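Local coordinates for protein catalase (Exiguobacterium oxidotolerans, PDB 2J2M) that probably breaks hydrogen peroxide down to water and oxygen at a haem iron, as a tetrameric catalase, at residues A[101-104]-A[105-109]; A[438-441]-A[442-446]; A[445-448]-A[449-452]; A[454-457]-A[458-462]. All blocks are in the same frame, centred on the assembly; numbering follows the deposited sequence.

How the contacts relate
Contact 1 lies in the haem-bearing catalase part of the chain, with the side chain of Glu105 about 11 Å from a bound haem; contacts 2, 3 and 4 follow one another along helix 433-447, the loop after it and helix 453-466, near the C-terminus. Contacts 2 and 3 share Asn445 and Asp446, and their centres are about 10 Å apart. Contacts 3 and 4, with centres about 11 Å apart, meet where Leu447 CD2 packs on Ala459 CB at 3.7 Å. The helical region touches contact 1 through Arg108, whose NH1 packs 3.4 Å from Asn442 CG of contact 2, although their centres are about 19 Å apart. Contact 4 is farthest from contact 1, about 27 Å between centres.

Contact 1 of 4, residues A[101-104]-A[105-109]; sequences THSP and ETLRD
Pro104 and Leu107 meet across a bend in the loop between strands 87-95 and 112-119. The two methyls of Leu107 divide: CD2 comes to 4.2 Å from CB of Pro104, and CD1 to 3.9 Å from OG of Ser103. The closer packing is on the proline, where Leu107 CG sits 3.8 Å from the Pro104 carbonyl oxygen and Pro104 CB lies 3.6 Å from OG1 of Thr106. That hydroxyl is turned between its own backbone N and carbonyl carbon (chi1 46°), a rotation that brings it beside the proline ring. Its polar partner is NE2 of Gln235, on helix 228-237, the helix that also packs on Pro104 and Leu107.

The Ser103 side of the bend is sparser. The touch from Leu107 CD1 is the single side-chain contact there, and the buried serine hydroxyl has no hydrogen-bonding partner in the model. Leu107 itself is partly exposed, although Phe239 of the second subunit packs against it and against Pro104.

Within 101-109 the two segments meet by packing alone; the polar bonds come from outside. Arg58 NE binds the carbonyl oxygen of Ser103, and Arg111 NH1 that of Leu107. The Glu105 side chain is extended beyond CG, and its OE2 is hydrogen-bonded to the hydroxyls of Ser243 and Tyr190, about 11 Å from a bound haem. Two hydroxyls on one buried carboxylate oxygen would probably stabilise its negative charge and favour the ionised form, while the bend coheres internally through nonpolar contacts.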
loop_
_atom_site.group_PDB
_atom_site.type_symbol
_atom_site.label_atom_id
_atom_site.label_comp_id
_atom_site.label_asym_id
_atom_site.label_seq_id
_atom_site.Cartn_x
_atom_site.Cartn_y
_atom_site.Cartn_z
ATOM N N THR A 101 10.126 14.948 9.378
ATOM C CA THR A 101 9.575 16.076 8.636
ATOM C C THR A 101 9.268 17.089 9.723
ATOM O O THR A 101 8.786 16.706 10.813
ATOM C CB THR A 101 8.275 15.621 7.839
ATOM O OG1 THR A 101 8.330 16.092 6.482
ATOM C CG2 THR A 101 7.008 16.133 8.465
ATOM N N HIS A 102 9.587 18.348 9.470
ATOM C CA HIS A 102 9.316 19.457 10.412
ATOM C C HIS A 102 10.205 19.502 11.660
ATOM O O HIS A 102 9.964 20.256 12.599
ATOM C CB HIS A 102 7.830 19.547 10.774
ATOM C CG HIS A 102 6.934 19.854 9.611
ATOM N ND1 HIS A 102 5.564 19.884 9.728
ATOM C CD2 HIS A 102 7.205 20.135 8.311
ATOM C CE1 HIS A 102 5.023 20.173 8.555
ATOM N NE2 HIS A 102 5.998 20.326 7.676
ATOM N N SER A 103 11.239 18.685 11.660
ATOM C CA SER A 103 12.297 18.734 12.626
ATOM C C SER A 103 13.134 20.022 12.431
ATOM O O SER A 103 13.313 20.495 11.297
ATOM C CB SER A 103 13.191 17.521 12.419
ATOM O OG SER A 103 13.935 17.311 13.607
ATOM N N PRO A 104 13.675 20.589 13.529
ATOM C CA PRO A 104 14.414 21.829 13.302
ATOM C C PRO A 104 15.604 21.620 12.361
ATOM O O PRO A 104 16.177 20.526 12.311
ATOM C CB PRO A 104 14.865 22.219 14.708
ATOM C CG PRO A 104 13.832 21.575 15.593
ATOM C CD PRO A 104 13.636 20.245 14.960
ATOM N N GLU A 105 15.938 22.657 11.596
ATOM C CA GLU A 105 17.121 22.605 10.743
ATOM C C GLU A 105 18.405 23.057 11.475
ATOM O O GLU A 105 19.453 23.264 10.850
ATOM C CB GLU A 105 16.867 23.365 9.423
ATOM C CG GLU A 105 15.838 22.623 8.536
ATOM C CD GLU A 105 15.412 23.389 7.283
ATOM O OE1 GLU A 105 15.334 24.636 7.322
ATOM O OE2 GLU A 105 15.138 22.725 6.246
ATOM N N THR A 106 18.320 23.176 12.801
ATOM C CA THR A 106 19.436 23.661 13.604
ATOM C C THR A 106 20.113 22.534 14.366
ATOM O O THR A 106 20.970 22.788 15.201
ATOM C CB THR A 106 18.977 24.693 14.656
ATOM O OG1 THR A 106 17.810 24.194 15.309
ATOM C CG2 THR A 106 18.645 26.016 14.028
ATOM N N LEU A 107 19.721 21.293 14.100
ATOM C CA LEU A 107 20.345 20.143 14.779
ATOM C C LEU A 107 21.651 19.737 14.126
ATOM O O LEU A 107 21.836 19.914 12.903
ATOM C CB LEU A 107 19.388 18.937 14.833
ATOM C CG LEU A 107 17.974 19.231 15.359
ATOM C CD1 LEU A 107 17.250 17.966 15.597
ATOM C CD2 LEU A 107 17.988 20.080 16.623
ATOM N N ARG A 108 22.530 19.173 14.954
ATOM C CA ARG A 108 23.756 18.548 14.522
ATOM C C ARG A 108 23.477 17.268 13.720
ATOM O O ARG A 108 22.812 16.334 14.199
ATOM C CB ARG A 108 24.612 18.218 15.756
ATOM C CG ARG A 108 26.047 17.732 15.411
ATOM C CD ARG A 108 26.920 17.634 16.646
ATOM N NE ARG A 108 26.974 18.906 17.387
ATOM C CZ ARG A 108 27.704 19.968 17.036
ATOM N NH1 ARG A 108 27.664 21.056 17.794
ATOM N NH2 ARG A 108 28.458 19.955 15.924
ATOM N N ASP A 109 23.996 17.211 12.503
ATOM C CA ASP A 109 23.775 16.066 11.599
ATOM C C ASP A 109 24.624 16.311 10.393
ATOM O O ASP A 109 24.925 17.477 10.072
ATOM C CB ASP A 109 22.331 16.039 11.082
ATOM C CG ASP A 109 21.489 14.920 11.688
ATOM O OD1 ASP A 109 20.247 14.932 11.454
ATOM O OD2 ASP A 109 22.054 14.024 12.367
#

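Contact 2 of 4, residues A[438-441]-A[442-446]; sequences ALLN and NLVND
Leu439 and Leu443 lie side by side one helical turn apart, pointing the same way, with CG of Leu439 3.9 Å from CD1 of Leu443. A second i to i+4 pair, on a neighbouring strip of the helix, sets CD1 of Leu440 3.8 Å from CG2 of Val444. The valine branch that makes this touch is the one beside its own backbone N, and it also rests 3.2 Å from the Leu440 carbonyl oxygen. Behind both pairs runs regular alpha-helical bonding: Leu443 N to Leu439 O at 3.0 Å and Val444 N to Leu440 O at 2.9 Å, flanked by the bonds of Asn442 to Ala438 and Asn445 to Asn441.

Asn442 folds back along the helix, its CG anti to the carbonyl carbon (chi1 -61°). ND2 thus comes within 3.0 Å of Ala438 O, but at an angle too poor for a bond; it donates instead to Phe181 O and Asp183 OD1. An alanine here is likely to leave those two acceptors without their amide donor and to weaken the tie between helix 433-447 and the Phe181 loop.

Farther out, Phe181 touches Leu439, and Leu443 sits between Phe181, Trp164 and Leu474. Helix 468-477 packs on Leu440 and Val444 through Leu474 and Ala477. Leucine and valine thus give the helix its nonpolar contact surface, while two buried polar groups add hydrogen bonds: the Asn442 amide to Phe181 and Asp183, and Asp446 OD1 to Tyr163 and Trp164.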
loop_
_atom_site.group_PDB
_atom_site.type_symbol
_atom_site.label_atom_id
_atom_site.label_comp_id
_atom_site.label_asym_id
_atom_site.label_seq_id
_atom_site.Cartn_x
_atom_site.Cartn_y
_atom_site.Cartn_z
ATOM N N ALA A 438 36.388 24.176 19.268
ATOM C CA ALA A 438 34.976 23.875 18.990
ATOM C C ALA A 438 34.705 22.383 19.135
ATOM O O ALA A 438 33.711 21.990 19.749
ATOM C CB ALA A 438 34.564 24.358 17.592
ATOM N N LEU A 439 35.598 21.564 18.578
ATOM C CA LEU A 439 35.451 20.105 18.624
ATOM C C LEU A 439 35.447 19.590 20.059
ATOM O O LEU A 439 34.625 18.746 20.413
ATOM C CB LEU A 439 36.542 19.412 17.810
ATOM C CG LEU A 439 36.620 17.879 17.914
ATOM C CD1 LEU A 439 35.465 17.210 17.162
ATOM C CD2 LEU A 439 37.957 17.332 17.435
ATOM N N LEU A 440 36.371 20.103 20.874
ATOM C CA LEU A 440 36.473 19.715 22.281
ATOM C C LEU A 440 35.214 20.102 23.054
ATOM O O LEU A 440 34.657 19.278 23.760
ATOM C CB LEU A 440 37.752 20.293 22.936
ATOM C CG LEU A 440 38.050 19.989 24.418
ATOM C CD1 LEU A 440 38.138 18.474 24.716
ATOM C CD2 LEU A 440 39.326 20.718 24.889
ATOM N N ASN A 441 34.739 21.330 22.895
ATOM C CA ASN A 441 33.534 21.757 23.608
ATOM C C ASN A 441 32.269 20.985 23.194
ATOM O O ASN A 441 31.443 20.661 24.045
ATOM C CB ASN A 441 33.359 23.298 23.584
ATOM C CG ASN A 441 34.421 24.027 24.459
ATOM O OD1 ASN A 441 34.145 24.415 25.609
ATOM N ND2 ASN A 441 35.651 24.160 23.938
ATOM N N ASN A 442 32.139 20.654 21.908
ATOM C CA ASN A 442 30.992 19.860 21.426
ATOM C C ASN A 442 31.023 18.394 21.891
ATOM O O ASN A 442 30.012 17.856 22.329
ATOM C CB ASN A 442 30.874 19.927 19.891
ATOM C CG ASN A 442 30.644 21.337 19.373
ATOM O OD1 ASN A 442 30.005 22.156 20.025
ATOM N ND2 ASN A 442 31.168 21.622 18.180
ATOM N N LEU A 443 32.196 17.767 21.798
ATOM C CA LEU A 443 32.409 16.407 22.318
ATOM C C LEU A 443 32.143 16.299 23.815
ATOM O O LEU A 443 31.476 15.367 24.282
ATOM C CB LEU A 443 33.832 15.910 22.031
ATOM C CG LEU A 443 34.114 15.444 20.609
ATOM C CD1 LEU A 443 35.605 15.126 20.474
ATOM C CD2 LEU A 443 33.251 14.230 20.259
ATOM N N VAL A 444 32.675 17.253 24.559
ATOM C CA VAL A 444 32.483 17.258 25.992
ATOM C C VAL A 444 30.986 17.383 26.314
ATOM O O VAL A 444 30.429 16.507 26.990
ATOM C CB VAL A 444 33.407 18.327 26.704
ATOM C CG1 VAL A 444 32.988 18.532 28.136
ATOM C CG2 VAL A 444 34.872 17.874 26.636
ATOM N N ASN A 445 30.343 18.434 25.802
ATOM C CA ASN A 445 28.886 18.604 25.929
ATOM C C ASN A 445 28.060 17.367 25.592
ATOM O O ASN A 445 27.027 17.126 26.212
ATOM C CB ASN A 445 28.380 19.756 25.057
ATOM C CG ASN A 445 26.863 19.890 25.103
ATOM O OD1 ASN A 445 26.156 19.541 24.140
ATOM N ND2 ASN A 445 26.343 20.371 26.246
ATOM N N ASP A 446 28.508 16.607 24.593
ATOM C CA ASP A 446 27.822 15.395 24.181
ATOM C C ASP A 446 28.149 14.207 25.090
ATOM O O ASP A 446 27.257 13.401 25.441
ATOM C CB ASP A 446 28.164 15.060 22.730
ATOM C CG ASP A 446 26.943 14.651 21.932
ATOM O OD1 ASP A 446 26.785 13.458 21.615
ATOM O OD2 ASP A 446 26.110 15.527 21.659
#

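Contact 3 of 4, residues A[445-448]-A[449-452]; sequences NDLQ and QVRH
A type I beta turn from Leu447 to Val450 leads the chain away near the end of helix 433-447, and Gln449 bends back from it to bind a helix carbonyl. Its amide nitrogen NE2 donates to Asn445 O at 2.9 Å, with an almost straight N-H...O angle of 171°. The acceptor lies in the plane of the glutamine amide, while seen from the oxygen the donor is tilted from the carbonyl plane. With CG beside its own backbone N (chi1 -70°) and the chain then extended, Gln449 reaches back to Asn445. Its amide plane is turned 55° from that of the Asn445 side chain, whose OD1 stays 3.8 Å from NE2.

Two main-chain bonds accompany it. Val450 N closes the turn on Leu447 O at 3.2 Å, and Gln449 N spans the preceding four residues to Asp446 O at the same 3.2 Å; both donors stand above the carbonyl planes and not on a lone pair. The carbonyls of Asn445, Asp446 and Leu447 are therefore each given a donor, one from a side chain and two from the backbone. Leu447 and Val450 point the same way, CD2 to CG2 at 4.1 Å.

Trp164 of helix 160-169 packs on both of these residues, and the same helix supplies Asp161, whose OD1 binds Arg451 N and His452 ND1. His452 occupies the N-cap position of helix 453-466, against which Leu447 and Val450 also pack, and Arg387 of the third subunit lies against the histidine.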
loop_
_atom_site.group_PDB
_atom_site.type_symbol
_atom_site.label_atom_id
_atom_site.label_comp_id
_atom_site.label_asym_id
_atom_site.label_seq_id
_atom_site.Cartn_x
_atom_site.Cartn_y
_atom_site.Cartn_z
ATOM N N ASN A 445 30.343 18.434 25.802
ATOM C CA ASN A 445 28.886 18.604 25.929
ATOM C C ASN A 445 28.060 17.367 25.592
ATOM O O ASN A 445 27.027 17.126 26.212
ATOM C CB ASN A 445 28.380 19.756 25.057
ATOM C CG ASN A 445 26.863 19.890 25.103
ATOM O OD1 ASN A 445 26.156 19.541 24.140
ATOM N ND2 ASN A 445 26.343 20.371 26.246
ATOM N N ASP A 446 28.508 16.607 24.593
ATOM C CA ASP A 446 27.822 15.395 24.181
ATOM C C ASP A 446 28.149 14.207 25.090
ATOM O O ASP A 446 27.257 13.401 25.441
ATOM C CB ASP A 446 28.164 15.060 22.730
ATOM C CG ASP A 446 26.943 14.651 21.932
ATOM O OD1 ASP A 446 26.785 13.458 21.615
ATOM O OD2 ASP A 446 26.110 15.527 21.659
ATOM N N LEU A 447 29.422 14.089 25.482
ATOM C CA LEU A 447 29.817 12.963 26.339
ATOM C C LEU A 447 29.347 13.117 27.780
ATOM O O LEU A 447 29.201 12.125 28.486
ATOM C CB LEU A 447 31.316 12.653 26.232
ATOM C CG LEU A 447 31.725 12.097 24.854
ATOM C CD1 LEU A 447 33.206 12.411 24.513
ATOM C CD2 LEU A 447 31.410 10.604 24.730
ATOM N N GLN A 448 29.082 14.352 28.199
ATOM C CA GLN A 448 28.497 14.625 29.526
ATOM C C GLN A 448 27.103 14.022 29.652
ATOM O O GLN A 448 26.613 13.840 30.773
ATOM C CB GLN A 448 28.439 16.132 29.820
ATOM C CG GLN A 448 29.686 16.662 30.521
ATOM C CD GLN A 448 29.835 18.183 30.461
ATOM O OE1 GLN A 448 28.974 18.903 29.915
ATOM N NE2 GLN A 448 30.941 18.682 31.018
ATOM N N GLN A 449 26.480 13.715 28.505
ATOM C CA GLN A 449 25.130 13.146 28.457
ATOM C C GLN A 449 25.093 11.614 28.405
ATOM O O GLN A 449 24.011 11.025 28.489
ATOM C CB GLN A 449 24.365 13.715 27.261
ATOM C CG GLN A 449 23.988 15.173 27.380
ATOM C CD GLN A 449 23.460 15.727 26.060
ATOM O OE1 GLN A 449 22.286 15.516 25.682
ATOM N NE2 GLN A 449 24.328 16.440 25.346
ATOM N N VAL A 450 26.258 10.980 28.243
ATOM C CA VAL A 450 26.388 9.519 28.306
ATOM C C VAL A 450 26.321 9.082 29.785
ATOM O O VAL A 450 26.876 9.760 30.650
ATOM C CB VAL A 450 27.698 8.987 27.588
ATOM C CG1 VAL A 450 27.818 7.456 27.687
ATOM C CG2 VAL A 450 27.744 9.402 26.109
ATOM N N ARG A 451 25.631 7.975 30.071
ATOM C CA ARG A 451 25.319 7.584 31.461
ATOM C C ARG A 451 26.012 6.274 31.841
ATOM O O ARG A 451 25.782 5.720 32.915
ATOM C CB ARG A 451 23.792 7.483 31.683
ATOM C CG ARG A 451 23.022 8.797 31.392
ATOM C CD ARG A 451 21.483 8.688 31.597
ATOM N NE ARG A 451 20.854 7.654 30.760
ATOM C CZ ARG A 451 20.485 7.823 29.488
ATOM N NH1 ARG A 451 20.670 8.992 28.883
ATOM N NH2 ARG A 451 19.914 6.823 28.817
ATOM N N HIS A 452 26.854 5.780 30.940
ATOM C CA HIS A 452 27.580 4.553 31.166
ATOM C C HIS A 452 29.052 4.877 31.065
ATOM O O HIS A 452 29.541 5.267 30.000
ATOM C CB HIS A 452 27.171 3.489 30.146
ATOM C CG HIS A 452 25.830 2.877 30.419
ATOM N ND1 HIS A 452 24.643 3.500 30.086
ATOM C CD2 HIS A 452 25.489 1.696 30.989
ATOM C CE1 HIS A 452 23.629 2.730 30.445
ATOM N NE2 HIS A 452 24.115 1.631 30.998
#

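Contact 4 of 4, residues A[454-457]-A[458-462]; sequences NTVL and LAICN
Ala459 N donates to Thr455 O at 2.8 Å, the shortest hydrogen bond between 454-457 and 458-462. Beside it the bond from Ile460 N to Val456 O, at 2.9 Å, runs close to the direction of the carbonyl (C=O...N angle 164°). Leu458 N to Asn454 O and Cys461 N to Leu457 O continue the series, so four consecutive i to i+4 bonds hold this piece of helix 453-466.

The side chains pair with the same spacing. Val456 and Ile460 lie alongside each other and point the same way, CG1 of the valine 3.9 Å from CD1 of the isoleucine. Ile460 CG1 is anti to its carbonyl carbon (chi1 -59°), which lays the chain back over the preceding turn and puts CG1 3.4 Å from Val456 O. One residue on, Leu457 CD2 meets the sulfur of Cys461 at 3.7 Å.

The segment is part of helix 453-466 in the C-terminal helical region of the catalase. Thr455, Leu458 and Ala459 face helix 160-169, where Thr168 touches all three and Trp164 packs on Thr455. Other contacts go to the C-terminal tail: Ile482 lies on both Leu457 and Ile460, and Phe485 on Leu457. Thr455 also reaches beyond its own chain, its OG1 hydrogen-bonded to Arg387 NH2 of the third subunit, while Asn462 ND2 donates to Thr168 O.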
loop_
_atom_site.group_PDB
_atom_site.type_symbol
_atom_site.label_atom_id
_atom_site.label_comp_id
_atom_site.label_asym_id
_atom_site.label_seq_id
_atom_site.Cartn_x
_atom_site.Cartn_y
_atom_site.Cartn_z
ATOM N N ASN A 454 31.898 3.063 31.064
ATOM C CA ASN A 454 32.703 2.323 30.088
ATOM C C ASN A 454 32.651 2.926 28.663
ATOM O O ASN A 454 33.674 2.990 27.965
ATOM C CB ASN A 454 32.309 0.847 30.073
ATOM C CG ASN A 454 33.324 -0.016 29.347
ATOM O OD1 ASN A 454 33.105 -0.415 28.194
ATOM N ND2 ASN A 454 34.450 -0.308 30.012
ATOM N N THR A 455 31.469 3.386 28.253
ATOM C CA THR A 455 31.302 4.056 26.961
ATOM C C THR A 455 32.115 5.353 26.882
ATOM O O THR A 455 32.820 5.578 25.895
ATOM C CB THR A 455 29.810 4.317 26.653
ATOM O OG1 THR A 455 29.126 3.067 26.587
ATOM C CG2 THR A 455 29.635 5.068 25.322
ATOM N N VAL A 456 32.033 6.189 27.920
ATOM C CA VAL A 456 32.857 7.412 27.995
ATOM C C VAL A 456 34.358 7.111 27.899
ATOM O O VAL A 456 35.041 7.687 27.053
ATOM C CB VAL A 456 32.559 8.268 29.255
ATOM C CG1 VAL A 456 33.339 9.567 29.200
ATOM C CG2 VAL A 456 31.060 8.558 29.366
ATOM N N LEU A 457 34.847 6.201 28.754
ATOM C CA LEU A 457 36.234 5.705 28.739
ATOM C C LEU A 457 36.646 5.263 27.328
ATOM O O LEU A 457 37.702 5.664 26.814
ATOM C CB LEU A 457 36.360 4.502 29.687
ATOM C CG LEU A 457 37.663 4.066 30.381
ATOM C CD1 LEU A 457 37.839 2.541 30.324
ATOM C CD2 LEU A 457 38.936 4.782 29.896
ATOM N N LEU A 458 35.803 4.439 26.705
ATOM C CA LEU A 458 36.069 3.947 25.357
ATOM C C LEU A 458 36.097 5.103 24.354
ATOM O O LEU A 458 36.925 5.113 23.454
ATOM C CB LEU A 458 35.024 2.911 24.924
ATOM C CG LEU A 458 35.473 1.566 24.336
ATOM C CD1 LEU A 458 34.334 0.917 23.552
ATOM C CD2 LEU A 458 36.754 1.644 23.471
ATOM N N ALA A 459 35.202 6.078 24.503
ATOM C CA ALA A 459 35.209 7.214 23.581
ATOM C C ALA A 459 36.530 7.969 23.675
ATOM O O ALA A 459 37.160 8.217 22.660
ATOM C CB ALA A 459 34.031 8.136 23.818
ATOM N N ILE A 460 36.957 8.283 24.903
ATOM C CA ILE A 460 38.201 9.028 25.139
ATOM C C ILE A 460 39.391 8.231 24.624
ATOM O O ILE A 460 40.281 8.791 24.001
ATOM C CB ILE A 460 38.402 9.427 26.644
ATOM C CG1 ILE A 460 37.237 10.288 27.142
ATOM C CG2 ILE A 460 39.700 10.211 26.835
ATOM C CD1 ILE A 460 37.117 10.362 28.687
ATOM N N CYS A 461 39.386 6.923 24.870
ATOM C CA CYS A 461 40.432 6.041 24.342
ATOM C C CYS A 461 40.509 6.043 22.817
ATOM O O CYS A 461 41.605 6.149 22.266
ATOM C CB CYS A 461 40.312 4.615 24.898
ATOM S SG CYS A 461 40.782 4.533 26.664
ATOM N N ASN A 462 39.363 5.939 22.143
ATOM C CA ASN A 462 39.325 6.007 20.680
ATOM C C ASN A 462 39.920 7.329 20.173
ATOM O O ASN A 462 40.782 7.325 19.305
ATOM C CB ASN A 462 37.900 5.790 20.137
ATOM C CG ASN A 462 37.403 4.359 20.326
ATOM O OD1 ASN A 462 38.174 3.459 20.635
ATOM N ND2 ASN A 462 36.109 4.152 20.142
#